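Local atomic coordinates of aromatic amino acid exporter YddG (Starkeya novella, PDB entry 5I20), a protein that exports amino acids across the cell inner membrane with broad specificity, transporting L-threonine, L-methionine, L-lysine and L-glutamate among others. Residues G10-L15 and F225-I230; T39-G44 and F184-A189; L103-F108 and V165-S170; G241-A246 and G276-A281. One frame throughout, in Å; residues are numbered along the deposited sequence.

Interaction 1 (G10-L15 and F225-I230); sequences GFTAIL and FYTWDI. With OLC ((2R)-2,3-dihydroxypropyl (9Z)-octadec-9-enoate), chain J.
The indole of Trp228 receives the backbone carbonyl of Gly10 at its edge: Gly10 O lies in the ring plane, 3.7 Å from CE3. Ala13 CB and Ile14 CG1 come to the same side of the six-membered ring obliquely, the latter 4.0 Å from CZ3. Trp163 stacks on the indole, Trp17, farther along helix 3-17, meets it with the planes at about 60°, and NE1 is hydrogen-bonded to Ser167 OG, so several neighbours fix the ring's rotation. The contact is a close crossing of two transmembrane helices, 3-17 and 224-234, one from each half of the chain of this DMT-superfamily transporter. Their local axes run at 143° to each other and approach to 7.1 Å. Glycine suits the crossing because it adds no side chain between the backbones: Gly10 CA donates a CA-H...O contact to Thr227 O at 3.2 Å. Alanine fills the next turn with a single methyl, and Ala13 CB lies 3.5 Å from Thr227 CG2 and 3.7 Å from Trp228 CB. That methyl of Thr227 is wedged toward the first helix because OG1 takes the place trans to the backbone N (chi1 -175°). The hydroxyls of Thr12 and Thr227 also face each other, but their modelled separation is too short to be trusted. Thr12 OG1 has a sound partner in Ile9 O, which lets a polar residue sit in a membrane helix. Elsewhere Thr12 meets lipid: its CB touches C9 of the bound monoolein acyl chain at 3.6 Å.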
loop_
_atom_site.group_PDB
_atom_site.type_symbol
_atom_site.label_atom_id
_atom_site.label_comp_id
_atom_site.label_asym_id
_atom_site.label_seq_id
_atom_site.Cartn_x
_atom_site.Cartn_y
_atom_site.Cartn_z
ATOM N N GLY A 10 0.772 0.273 12.627
ATOM C CA GLY A 10 0.287 0.105 11.267
ATOM C C GLY A 10 0.317 1.400 10.477
ATOM O O GLY A 10 0.540 1.400 9.261
ATOM N N PHE A 11 0.106 2.513 11.173
ATOM C CA PHE A 11 0.077 3.815 10.520
ATOM C C PHE A 11 1.455 4.223 10.005
ATOM O O PHE A 11 1.569 5.112 9.157
ATOM C CB PHE A 11 -0.465 4.886 11.468
ATOM C CG PHE A 11 -0.639 6.227 10.819
ATOM C CD1 PHE A 11 -1.599 6.413 9.839
ATOM C CD2 PHE A 11 0.162 7.297 11.176
ATOM C CE1 PHE A 11 -1.763 7.644 9.228
ATOM C CE2 PHE A 11 0.002 8.532 10.569
ATOM C CZ PHE A 11 -0.962 8.704 9.594
ATOM N N THR A 12 2.502 3.576 10.509
ATOM C CA THR A 12 3.847 3.870 10.035
ATOM C C THR A 12 4.041 3.331 8.614
ATOM O O THR A 12 4.824 3.885 7.843
ATOM C CB THR A 12 4.932 3.296 10.976
ATOM O OG1 THR A 12 4.807 1.873 11.066
ATOM C CG2 THR A 12 4.806 3.904 12.370
ATOM N N ALA A 13 3.321 2.266 8.266
ATOM C CA ALA A 13 3.339 1.751 6.896
ATOM C C ALA A 13 2.763 2.784 5.935
ATOM O O ALA A 13 3.286 2.995 4.840
ATOM C CB ALA A 13 2.559 0.448 6.796
ATOM N N ILE A 14 1.677 3.420 6.362
ATOM C CA ILE A 14 1.032 4.472 5.587
ATOM C C ILE A 14 1.965 5.669 5.413
ATOM O O ILE A 14 1.996 6.295 4.353
ATOM C CB ILE A 14 -0.281 4.918 6.254
ATOM C CG1 ILE A 14 -1.224 3.721 6.392
ATOM C CG2 ILE A 14 -0.936 6.041 5.466
ATOM C CD1 ILE A 14 -2.415 3.970 7.304
ATOM N N LEU A 15 2.729 5.979 6.457
ATOM C CA LEU A 15 3.722 7.046 6.384
ATOM C C LEU A 15 4.828 6.701 5.390
ATOM O O LEU A 15 5.239 7.542 4.597
ATOM C CB LEU A 15 4.326 7.319 7.762
ATOM C CG LEU A 15 3.386 7.915 8.810
ATOM C CD1 LEU A 15 4.100 8.073 10.144
ATOM C CD2 LEU A 15 2.833 9.248 8.332
ATOM N N PHE A 225 5.893 -3.312 5.250
ATOM C CA PHE A 225 5.097 -4.533 5.178
ATOM C C PHE A 225 5.035 -5.244 6.525
ATOM O O PHE A 225 4.042 -5.898 6.843
ATOM C CB PHE A 225 5.637 -5.472 4.098
ATOM C CG PHE A 225 5.335 -5.008 2.704
ATOM C CD1 PHE A 225 4.043 -5.067 2.206
ATOM C CD2 PHE A 225 6.335 -4.498 1.895
ATOM C CE1 PHE A 225 3.756 -4.630 0.926
ATOM C CE2 PHE A 225 6.057 -4.063 0.614
ATOM C CZ PHE A 225 4.765 -4.129 0.129
ATOM N N TYR A 226 6.085 -5.104 7.323
ATOM C CA TYR A 226 6.100 -5.722 8.644
ATOM C C TYR A 226 5.249 -4.923 9.624
ATOM O O TYR A 226 4.531 -5.497 10.441
ATOM C CB TYR A 226 7.532 -5.851 9.164
ATOM C CG TYR A 226 8.440 -6.589 8.208
ATOM C CD1 TYR A 226 8.574 -7.972 8.271
ATOM C CD2 TYR A 226 9.152 -5.905 7.233
ATOM C CE1 TYR A 226 9.400 -8.648 7.394
ATOM C CE2 TYR A 226 9.978 -6.574 6.352
ATOM C CZ TYR A 226 10.097 -7.944 6.436
ATOM O OH TYR A 226 10.919 -8.607 5.558
ATOM N N THR A 227 5.322 -3.600 9.534
ATOM C CA THR A 227 4.558 -2.738 10.429
ATOM C C THR A 227 3.079 -2.735 10.031
ATOM O O THR A 227 2.206 -2.468 10.853
ATOM C CB THR A 227 5.125 -1.297 10.436
ATOM O OG1 THR A 227 4.435 -0.504 11.403
ATOM C CG2 THR A 227 4.966 -0.650 9.095
ATOM N N TRP A 228 2.807 -3.051 8.768
ATOM C CA TRP A 228 1.440 -3.191 8.278
ATOM C C TRP A 228 0.869 -4.528 8.739
ATOM O O TRP A 228 -0.306 -4.632 9.096
ATOM C CB TRP A 228 1.410 -3.080 6.751
ATOM C CG TRP A 228 0.049 -3.141 6.126
ATOM C CD1 TRP A 228 -0.468 -4.168 5.390
ATOM C CD2 TRP A 228 -0.961 -2.123 6.159
ATOM N NE1 TRP A 228 -1.736 -3.858 4.970
ATOM C CE2 TRP A 228 -2.064 -2.610 5.426
ATOM C CE3 TRP A 228 -1.043 -0.854 6.738
ATOM C CZ2 TRP A 228 -3.232 -1.870 5.260
ATOM C CZ3 TRP A 228 -2.205 -0.122 6.571
ATOM C CH2 TRP A 228 -3.284 -0.633 5.840
ATOM N N ASP A 229 1.722 -5.548 8.737
ATOM C CA ASP A 229 1.344 -6.871 9.218
ATOM C C ASP A 229 0.923 -6.808 10.684
ATOM O O ASP A 229 -0.061 -7.437 11.083
ATOM C CB ASP A 229 2.498 -7.859 9.031
ATOM C CG ASP A 229 2.085 -9.293 9.291
ATOM O OD1 ASP A 229 1.353 -9.864 8.457
ATOM O OD2 ASP A 229 2.506 -9.856 10.322
ATOM N N ILE A 230 1.662 -6.039 11.478
ATOM C CA ILE A 230 1.346 -5.866 12.893
ATOM C C ILE A 230 -0.007 -5.178 13.081
ATOM O O ILE A 230 -0.830 -5.620 13.884
ATOM C CB ILE A 230 2.437 -5.054 13.619
ATOM C CG1 ILE A 230 3.739 -5.857 13.675
ATOM C CG2 ILE A 230 1.982 -4.677 15.025
ATOM C CD1 ILE A 230 4.867 -5.152 14.402
HETATM C C10 OLC J . 7.920 6.275 9.625
HETATM C C9 OLC J . 7.978 5.104 10.550
HETATM C C11 OLC J . 9.156 6.714 8.915
HETATM C C8 OLC J . 9.248 4.331 10.671
HETATM C C7 OLC J . 9.432 3.885 12.083
HETATM C C6 OLC J . 8.418 2.847 12.427
HETATM C C5 OLC J . 9.099 1.697 13.087
HETATM C C4 OLC J . 8.434 1.383 14.385
HETATM C C3 OLC J . 8.667 -0.055 14.708
HETATM C C2 OLC J . 8.506 -0.277 16.173
HETATM C C1 OLC J . 8.251 -1.723 16.432
HETATM O O19 OLC J . 7.664 -2.113 17.612
HETATM O O20 OLC J . 8.513 -2.554 15.574
#

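Interaction 2 (T39-G44 and F184-A189); sequences TFTIGG and FCLATA
Two transmembrane helices, 32-53 and 181-199, pack almost antiparallel through Phe40, Thr41 and Gly44 on one and Cys185, Leu186 and Ala189 on the other. Their local axes make an angle of 158° and approach to 7.7 Å, a spacing that small residues permit. Gly44 has no side chain to hold the helices apart, and its CA lies 5.0 Å from Cys185 CA. At the centre is a Cys sulfur-aromatic contact. Cys185 SG, beside its own backbone N (chi1 -71°), is turned to the Phe40 ring, 4.7 Å from the centroid and 71° off the normal, so the sulfur approaches obliquely and touches CD2 at 3.5 Å. Because Cys185 points at the facing helix, its CB also rests against the carbonyl oxygen of Phe40. One turn on, Ala189 offers a bare methyl that fits between two residues: its CB is 3.9 Å from Phe40 CB and 3.4 Å from Thr41 OG1. The hydroxyl of Thr41 is hydrogen-bonded back to Ala37 O, which is consistent with its lying against a methyl. Toward the surface, the branched end of Leu186 reaches across, with CD2 3.9 Å from Thr41 O. Thr188 keeps its polarity within its own helix, OG1 giving a 2.6 Å hydrogen bond to Phe184 O while its backbone N reaches the same oxygen from the opposite face of the carbonyl plane. Around the pair, helix 65-88 lies against Thr188 and sends the His79 ring to meet Phe40 nearly at right angles, while helix 209-221 packs on Thr39, Phe40 and Ile42.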
loop_
_atom_site.group_PDB
_atom_site.type_symbol
_atom_site.label_atom_id
_atom_site.label_comp_id
_atom_site.label_asym_id
_atom_site.label_seq_id
_atom_site.Cartn_x
_atom_site.Cartn_y
_atom_site.Cartn_z
ATOM N N THR A 39 14.149 -4.374 -4.676
ATOM C CA THR A 39 13.676 -3.754 -3.440
ATOM C C THR A 39 13.090 -4.759 -2.444
ATOM O O THR A 39 13.186 -4.560 -1.233
ATOM C CB THR A 39 12.623 -2.663 -3.733
ATOM O OG1 THR A 39 11.633 -3.174 -4.634
ATOM C CG2 THR A 39 13.285 -1.443 -4.355
ATOM N N PHE A 40 12.492 -5.835 -2.946
ATOM C CA PHE A 40 11.900 -6.833 -2.060
ATOM C C PHE A 40 12.937 -7.809 -1.519
ATOM O O PHE A 40 12.737 -8.407 -0.461
ATOM C CB PHE A 40 10.775 -7.589 -2.770
ATOM C CG PHE A 40 9.429 -6.947 -2.604
ATOM C CD1 PHE A 40 9.037 -5.905 -3.427
ATOM C CD2 PHE A 40 8.565 -7.370 -1.610
ATOM C CE1 PHE A 40 7.803 -5.308 -3.271
ATOM C CE2 PHE A 40 7.330 -6.776 -1.448
ATOM C CZ PHE A 40 6.951 -5.743 -2.279
ATOM N N THR A 41 14.041 -7.973 -2.242
ATOM C CA THR A 41 15.171 -8.725 -1.713
ATOM C C THR A 41 15.750 -7.955 -0.531
ATOM O O THR A 41 16.026 -8.531 0.519
ATOM C CB THR A 41 16.262 -8.963 -2.775
ATOM O OG1 THR A 41 15.734 -9.781 -3.826
ATOM C CG2 THR A 41 17.465 -9.659 -2.164
ATOM N N ILE A 42 15.913 -6.646 -0.705
ATOM C CA ILE A 42 16.383 -5.785 0.373
ATOM C C ILE A 42 15.364 -5.770 1.508
ATOM O O ILE A 42 15.723 -5.856 2.681
ATOM C CB ILE A 42 16.642 -4.345 -0.120
ATOM C CG1 ILE A 42 17.746 -4.341 -1.183
ATOM C CG2 ILE A 42 17.026 -3.435 1.042
ATOM C CD1 ILE A 42 17.986 -2.989 -1.826
ATOM N N GLY A 43 14.090 -5.684 1.145
ATOM C CA GLY A 43 13.011 -5.696 2.114
ATOM C C GLY A 43 12.956 -6.969 2.930
ATOM O O GLY A 43 12.809 -6.929 4.153
ATOM N N GLY A 44 13.072 -8.106 2.250
ATOM C CA GLY A 44 13.100 -9.388 2.926
ATOM C C GLY A 44 14.332 -9.524 3.796
ATOM O O GLY A 44 14.299 -10.179 4.836
ATOM N N PHE A 184 7.718 -13.841 2.328
ATOM C CA PHE A 184 6.818 -13.353 1.289
ATOM C C PHE A 184 7.560 -12.438 0.328
ATOM O O PHE A 184 7.384 -12.522 -0.889
ATOM C CB PHE A 184 5.632 -12.599 1.898
ATOM C CG PHE A 184 4.770 -13.429 2.808
ATOM C CD1 PHE A 184 4.785 -14.814 2.740
ATOM C CD2 PHE A 184 3.934 -12.816 3.727
ATOM C CE1 PHE A 184 3.986 -15.569 3.578
ATOM C CE2 PHE A 184 3.133 -13.563 4.568
ATOM C CZ PHE A 184 3.158 -14.942 4.494
ATOM N N CYS A 185 8.388 -11.559 0.884
ATOM C CA CYS A 185 9.138 -10.601 0.080
ATOM C C CYS A 185 10.177 -11.289 -0.797
ATOM O O CYS A 185 10.294 -10.982 -1.983
ATOM C CB CYS A 185 9.813 -9.560 0.977
ATOM S SG CYS A 185 8.666 -8.389 1.744
ATOM N N LEU A 186 10.927 -12.221 -0.213
ATOM C CA LEU A 186 11.957 -12.940 -0.956
ATOM C C LEU A 186 11.344 -13.780 -2.069
ATOM O O LEU A 186 11.868 -13.822 -3.184
ATOM C CB LEU A 186 12.784 -13.823 -0.019
ATOM C CG LEU A 186 13.669 -13.071 0.978
ATOM C CD1 LEU A 186 14.403 -14.037 1.898
ATOM C CD2 LEU A 186 14.649 -12.161 0.252
ATOM N N ALA A 187 10.232 -14.442 -1.766
ATOM C CA ALA A 187 9.516 -15.223 -2.768
ATOM C C ALA A 187 8.991 -14.317 -3.876
ATOM O O ALA A 187 9.112 -14.638 -5.059
ATOM C CB ALA A 187 8.375 -15.999 -2.128
ATOM N N THR A 188 8.415 -13.181 -3.488
ATOM C CA THR A 188 7.920 -12.202 -4.453
ATOM C C THR A 188 9.060 -11.664 -5.313
ATOM O O THR A 188 8.895 -11.449 -6.513
ATOM C CB THR A 188 7.212 -11.019 -3.759
ATOM O OG1 THR A 188 6.128 -11.508 -2.962
ATOM C CG2 THR A 188 6.672 -10.036 -4.787
ATOM N N ALA A 189 10.215 -11.452 -4.694
ATOM C CA ALA A 189 11.393 -10.989 -5.420
ATOM C C ALA A 189 11.868 -12.044 -6.415
ATOM O O ALA A 189 12.271 -11.717 -7.531
ATOM C CB ALA A 189 12.509 -10.632 -4.452
#

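Interaction 3 (L103-F108 and V165-S170); sequences LLIVLF and VYSVAS
Val168 sits with both methyls against the facing helix, between Ile105 and Phe108. Its CG2 lies 3.8 Å from Phe108 CB and equally far, 3.8 Å, from the carbonyl oxygen of Ile105, while CG1 reaches Phe108 O at 3.6 Å. With CG1 trans to the backbone N (chi1 172°), that branch lies at the carbonyl end of Phe108, and CG2 bridges Ile105 and Phe108, a fit that suits a compact beta-branched residue. Ile105 passes alongside Val168 in the opposite sense and extends farther, so that CD1 comes to rest 3.6 Å from Ser167 CB. The Phe108 ring crosses Val165 at a slant, CE2 to CG2 being 4.1 Å; both lie toward the surface, where apolar groups may face lipid.

The next shell explains these positions. The Phe108 ring folds back over its own helix, with Leu104 C 3.8 Å above one face, offset toward the rim. Ser167 OG is hydrogen-bonded to Trp163 O, in the preceding turn, and to Trp228 NE1, so its polar end is satisfied while CB meets Ile105. Ile105 and Phe108 are also packed on Ser164. The local axes lie 9.3 Å apart at 39°, a spacing set by branched and aromatic side chains. The contact joins helices 101-108 and 150-169, from the two halves of the chain, within the basket-shaped DMT fold of inverted repeats.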
loop_
_atom_site.group_PDB
_atom_site.type_symbol
_atom_site.label_atom_id
_atom_site.label_comp_id
_atom_site.label_asym_id
_atom_site.label_seq_id
_atom_site.Cartn_x
_atom_site.Cartn_y
_atom_site.Cartn_z
ATOM N N LEU A 103 -10.994 1.769 0.971
ATOM C CA LEU A 103 -12.428 1.579 1.175
ATOM C C LEU A 103 -12.770 0.091 1.248
ATOM O O LEU A 103 -13.606 -0.327 2.047
ATOM C CB LEU A 103 -13.222 2.255 0.054
ATOM C CG LEU A 103 -14.745 2.082 0.059
ATOM C CD1 LEU A 103 -15.352 2.640 1.339
ATOM C CD2 LEU A 103 -15.364 2.749 -1.166
ATOM N N LEU A 104 -12.109 -0.705 0.417
ATOM C CA LEU A 104 -12.350 -2.141 0.371
ATOM C C LEU A 104 -11.974 -2.815 1.686
ATOM O O LEU A 104 -12.687 -3.695 2.164
ATOM C CB LEU A 104 -11.576 -2.774 -0.788
ATOM C CG LEU A 104 -12.071 -2.413 -2.189
ATOM C CD1 LEU A 104 -11.220 -3.073 -3.262
ATOM C CD2 LEU A 104 -13.537 -2.797 -2.347
ATOM N N ILE A 105 -10.854 -2.396 2.266
ATOM C CA ILE A 105 -10.430 -2.908 3.563
ATOM C C ILE A 105 -11.473 -2.600 4.641
ATOM O O ILE A 105 -11.822 -3.471 5.441
ATOM C CB ILE A 105 -9.057 -2.325 3.978
ATOM C CG1 ILE A 105 -7.944 -2.957 3.135
ATOM C CG2 ILE A 105 -8.794 -2.552 5.458
ATOM C CD1 ILE A 105 -6.557 -2.488 3.497
ATOM N N VAL A 106 -11.971 -1.367 4.651
ATOM C CA VAL A 106 -13.006 -0.972 5.602
ATOM C C VAL A 106 -14.240 -1.853 5.438
ATOM O O VAL A 106 -14.749 -2.404 6.413
ATOM C CB VAL A 106 -13.407 0.510 5.438
ATOM C CG1 VAL A 106 -14.591 0.845 6.336
ATOM C CG2 VAL A 106 -12.228 1.423 5.746
ATOM N N LEU A 107 -14.704 -1.997 4.201
ATOM C CA LEU A 107 -15.863 -2.833 3.907
ATOM C C LEU A 107 -15.605 -4.312 4.224
ATOM O O LEU A 107 -16.461 -4.984 4.798
ATOM C CB LEU A 107 -16.280 -2.668 2.441
ATOM C CG LEU A 107 -16.815 -1.284 2.048
ATOM C CD1 LEU A 107 -17.071 -1.185 0.550
ATOM C CD2 LEU A 107 -18.081 -0.956 2.832
ATOM N N PHE A 108 -14.425 -4.815 3.869
ATOM C CA PHE A 108 -14.124 -6.232 4.073
ATOM C C PHE A 108 -13.854 -6.562 5.542
ATOM O O PHE A 108 -13.872 -7.730 5.929
ATOM C CB PHE A 108 -12.926 -6.666 3.217
ATOM C CG PHE A 108 -13.182 -6.608 1.732
ATOM C CD1 PHE A 108 -14.471 -6.524 1.234
ATOM C CD2 PHE A 108 -12.127 -6.636 0.834
ATOM C CE1 PHE A 108 -14.703 -6.467 -0.133
ATOM C CE2 PHE A 108 -12.354 -6.582 -0.532
ATOM C CZ PHE A 108 -13.642 -6.498 -1.014
ATOM N N VAL A 165 -7.815 -7.899 0.243
ATOM C CA VAL A 165 -8.095 -9.211 0.806
ATOM C C VAL A 165 -6.875 -9.691 1.580
ATOM O O VAL A 165 -7.004 -10.173 2.700
ATOM C CB VAL A 165 -8.495 -10.230 -0.281
ATOM C CG1 VAL A 165 -8.460 -11.652 0.266
ATOM C CG2 VAL A 165 -9.880 -9.899 -0.815
ATOM N N TYR A 166 -5.692 -9.525 0.995
ATOM C CA TYR A 166 -4.447 -9.847 1.685
ATOM C C TYR A 166 -4.359 -9.167 3.051
ATOM O O TYR A 166 -3.974 -9.789 4.040
ATOM C CB TYR A 166 -3.237 -9.443 0.838
ATOM C CG TYR A 166 -1.942 -9.472 1.613
ATOM C CD1 TYR A 166 -1.278 -10.670 1.851
ATOM C CD2 TYR A 166 -1.387 -8.304 2.119
ATOM C CE1 TYR A 166 -0.097 -10.705 2.568
ATOM C CE2 TYR A 166 -0.207 -8.327 2.834
ATOM C CZ TYR A 166 0.433 -9.529 3.058
ATOM O OH TYR A 166 1.609 -9.549 3.769
ATOM N N SER A 167 -4.712 -7.886 3.094
ATOM C CA SER A 167 -4.636 -7.107 4.327
ATOM C C SER A 167 -5.629 -7.593 5.377
ATOM O O SER A 167 -5.261 -7.849 6.525
ATOM C CB SER A 167 -4.883 -5.627 4.037
ATOM O OG SER A 167 -3.899 -5.104 3.165
ATOM N N VAL A 168 -6.891 -7.709 4.982
ATOM C CA VAL A 168 -7.940 -8.147 5.895
ATOM C C VAL A 168 -7.730 -9.598 6.326
ATOM O O VAL A 168 -7.913 -9.934 7.497
ATOM C CB VAL A 168 -9.336 -7.982 5.253
ATOM C CG1 VAL A 168 -10.412 -8.616 6.117
ATOM C CG2 VAL A 168 -9.633 -6.507 5.019
ATOM N N ALA A 169 -7.331 -10.451 5.386
ATOM C CA ALA A 169 -7.131 -11.869 5.685
ATOM C C ALA A 169 -5.892 -12.109 6.546
ATOM O O ALA A 169 -5.705 -13.204 7.080
ATOM C CB ALA A 169 -7.037 -12.678 4.401
ATOM N N SER A 170 -5.049 -11.090 6.679
ATOM C CA SER A 170 -3.865 -11.198 7.525
ATOM C C SER A 170 -4.244 -11.415 8.988
ATOM O O SER A 170 -3.504 -12.064 9.731
ATOM C CB SER A 170 -2.983 -9.954 7.389
ATOM O OG SER A 170 -2.420 -9.876 6.092
#

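Interaction 4 (G241-A246 and G276-A281); sequences GVLSYA and GGAAVA
Val242 and Leu243, adjacent on one helix, point their branches at separate places on the opposite helix, whose facing surface is built from small residues. The isopropyl group of Val242 points toward it and straddles Ala281: CG1 and CG2 are each 3.9 Å from Ala281 CB, so the alanine methyl sits in the fork. Having CG1 trans to the backbone N (chi1 176°) puts that branch farther along the groove as well, where it lies 3.9 Å from Gly277 O and 4.2 Å from Ala278 CA. Glycine and alanine suit this face because they let a branched side chain come down to the main chain. Leu243 starts off to one side. With CD1 continuing the chain (chi2 174°), the other branch, CD2, is the one that comes 3.8 Å from Ala278 CB, a methyl-to-methyl contact flanking the valine. The nearest CA atoms, those of Leu243 and Ala278, are 6.2 Å apart, and the side chains of Val242 and Leu243 fill the gap.

Each side chain has further apolar neighbours. Val242 rests on Val106 of helix 101-108, whereas Leu243 touches Phe11 and Ile14 of helix 3-17 and a bound monoolein. A type I beta turn begins at Leu243 itself and runs to Ala246, closed by a 2.9 Å bond from Ala246 N to Leu243 O. Tyr245 in this turn is tied by its OH to Tyr99 O. The arrangement is that of a broken transmembrane helix, 237-243 followed by 246-258, whose first, shorter part is packed side-on against the small-residue face of the continuous helix 265-282.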
loop_
_atom_site.group_PDB
_atom_site.type_symbol
_atom_site.label_atom_id
_atom_site.label_comp_id
_atom_site.label_asym_id
_atom_site.label_seq_id
_atom_site.Cartn_x
_atom_site.Cartn_y
_atom_site.Cartn_z
ATOM N N GLY A 241 -7.800 1.208 7.506
ATOM C CA GLY A 241 -8.391 1.385 6.191
ATOM C C GLY A 241 -8.706 2.848 5.938
ATOM O O GLY A 241 -8.345 3.404 4.901
ATOM N N VAL A 242 -9.370 3.475 6.906
ATOM C CA VAL A 242 -9.697 4.896 6.833
ATOM C C VAL A 242 -8.432 5.743 6.725
ATOM O O VAL A 242 -8.336 6.627 5.872
ATOM C CB VAL A 242 -10.516 5.353 8.070
ATOM C CG1 VAL A 242 -10.773 6.855 8.025
ATOM C CG2 VAL A 242 -11.831 4.593 8.143
ATOM N N LEU A 243 -7.456 5.455 7.581
ATOM C CA LEU A 243 -6.224 6.235 7.649
ATOM C C LEU A 243 -5.347 6.083 6.410
ATOM O O LEU A 243 -4.482 6.920 6.158
ATOM C CB LEU A 243 -5.426 5.846 8.892
ATOM C CG LEU A 243 -6.084 6.183 10.229
ATOM C CD1 LEU A 243 -5.268 5.629 11.383
ATOM C CD2 LEU A 243 -6.280 7.688 10.371
ATOM N N SER A 244 -5.561 5.023 5.638
ATOM C CA SER A 244 -4.749 4.796 4.444
ATOM C C SER A 244 -4.936 5.894 3.389
ATOM O O SER A 244 -4.026 6.156 2.608
ATOM C CB SER A 244 -5.058 3.421 3.848
ATOM O OG SER A 244 -4.528 2.393 4.669
ATOM N N TYR A 245 -6.092 6.559 3.377
ATOM C CA TYR A 245 -6.279 7.690 2.463
ATOM C C TYR A 245 -5.449 8.915 2.860
ATOM O O TYR A 245 -5.528 9.955 2.215
ATOM C CB TYR A 245 -7.757 8.083 2.364
ATOM C CG TYR A 245 -8.559 7.155 1.487
ATOM C CD1 TYR A 245 -8.176 6.908 0.172
ATOM C CD2 TYR A 245 -9.680 6.500 1.979
ATOM C CE1 TYR A 245 -8.897 6.049 -0.630
ATOM C CE2 TYR A 245 -10.407 5.638 1.187
ATOM C CZ TYR A 245 -10.011 5.415 -0.118
ATOM O OH TYR A 245 -10.733 4.554 -0.912
ATOM N N ALA A 246 -4.657 8.801 3.920
ATOM C CA ALA A 246 -3.730 9.872 4.258
ATOM C C ALA A 246 -2.514 9.823 3.338
ATOM O O ALA A 246 -1.857 10.838 3.119
ATOM C CB ALA A 246 -3.302 9.783 5.712
ATOM N N GLY A 276 -10.940 15.402 8.502
ATOM C CA GLY A 276 -12.310 15.231 8.944
ATOM C C GLY A 276 -12.734 13.773 8.943
ATOM O O GLY A 276 -13.458 13.326 9.836
ATOM N N GLY A 277 -12.280 13.028 7.939
ATOM C CA GLY A 277 -12.619 11.622 7.818
ATOM C C GLY A 277 -12.002 10.786 8.922
ATOM O O GLY A 277 -12.660 9.918 9.498
ATOM N N ALA A 278 -10.731 11.045 9.214
ATOM C CA ALA A 278 -10.041 10.346 10.289
ATOM C C ALA A 278 -10.670 10.678 11.637
ATOM O O ALA A 278 -10.765 9.819 12.512
ATOM C CB ALA A 278 -8.559 10.702 10.294
ATOM N N ALA A 279 -11.109 11.924 11.795
ATOM C CA ALA A 279 -11.691 12.377 13.055
ATOM C C ALA A 279 -13.051 11.733 13.301
ATOM O O ALA A 279 -13.366 11.331 14.417
ATOM C CB ALA A 279 -11.811 13.890 13.065
ATOM N N VAL A 280 -13.853 11.647 12.245
ATOM C CA VAL A 280 -15.161 11.010 12.302
ATOM C C VAL A 280 -15.045 9.534 12.684
ATOM O O VAL A 280 -15.820 9.030 13.496
ATOM C CB VAL A 280 -15.897 11.141 10.942
ATOM C CG1 VAL A 280 -17.042 10.147 10.837
ATOM C CG2 VAL A 280 -16.399 12.562 10.749
ATOM N N ALA A 281 -14.064 8.849 12.106
ATOM C CA ALA A 281 -13.911 7.412 12.305
ATOM C C ALA A 281 -13.223 7.066 13.627
ATOM O O ALA A 281 -13.394 5.968 14.151
ATOM C CB ALA A 281 -13.141 6.804 11.140
#

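How the interactions relate
All four contacts are mainly buried, but interaction 1 lies nearest the chain's centre, about 9 Å from it centre to centre, and it touches each of the others. Its ties to two of them are polar: Tyr226 OH probably hydrogen-bonds Gly43 O of interaction 2, and Trp228 NE1 Ser167 OG of interaction 3, whereas Ile14 and Trp228 merely pack on the broken helix of interaction 4. Interactions 2 and 4 stand on opposite sides of the centre, with nearest atoms about 16 Å apart. Interactions 1, 2 and 3 join the two halves of the chain; interaction 4 stays within the second. Chemistry follows place: glycine and alanine allow close approach in 1, sulfur meets an aromatic in 2, and aliphatic groups dominate 3 and 4.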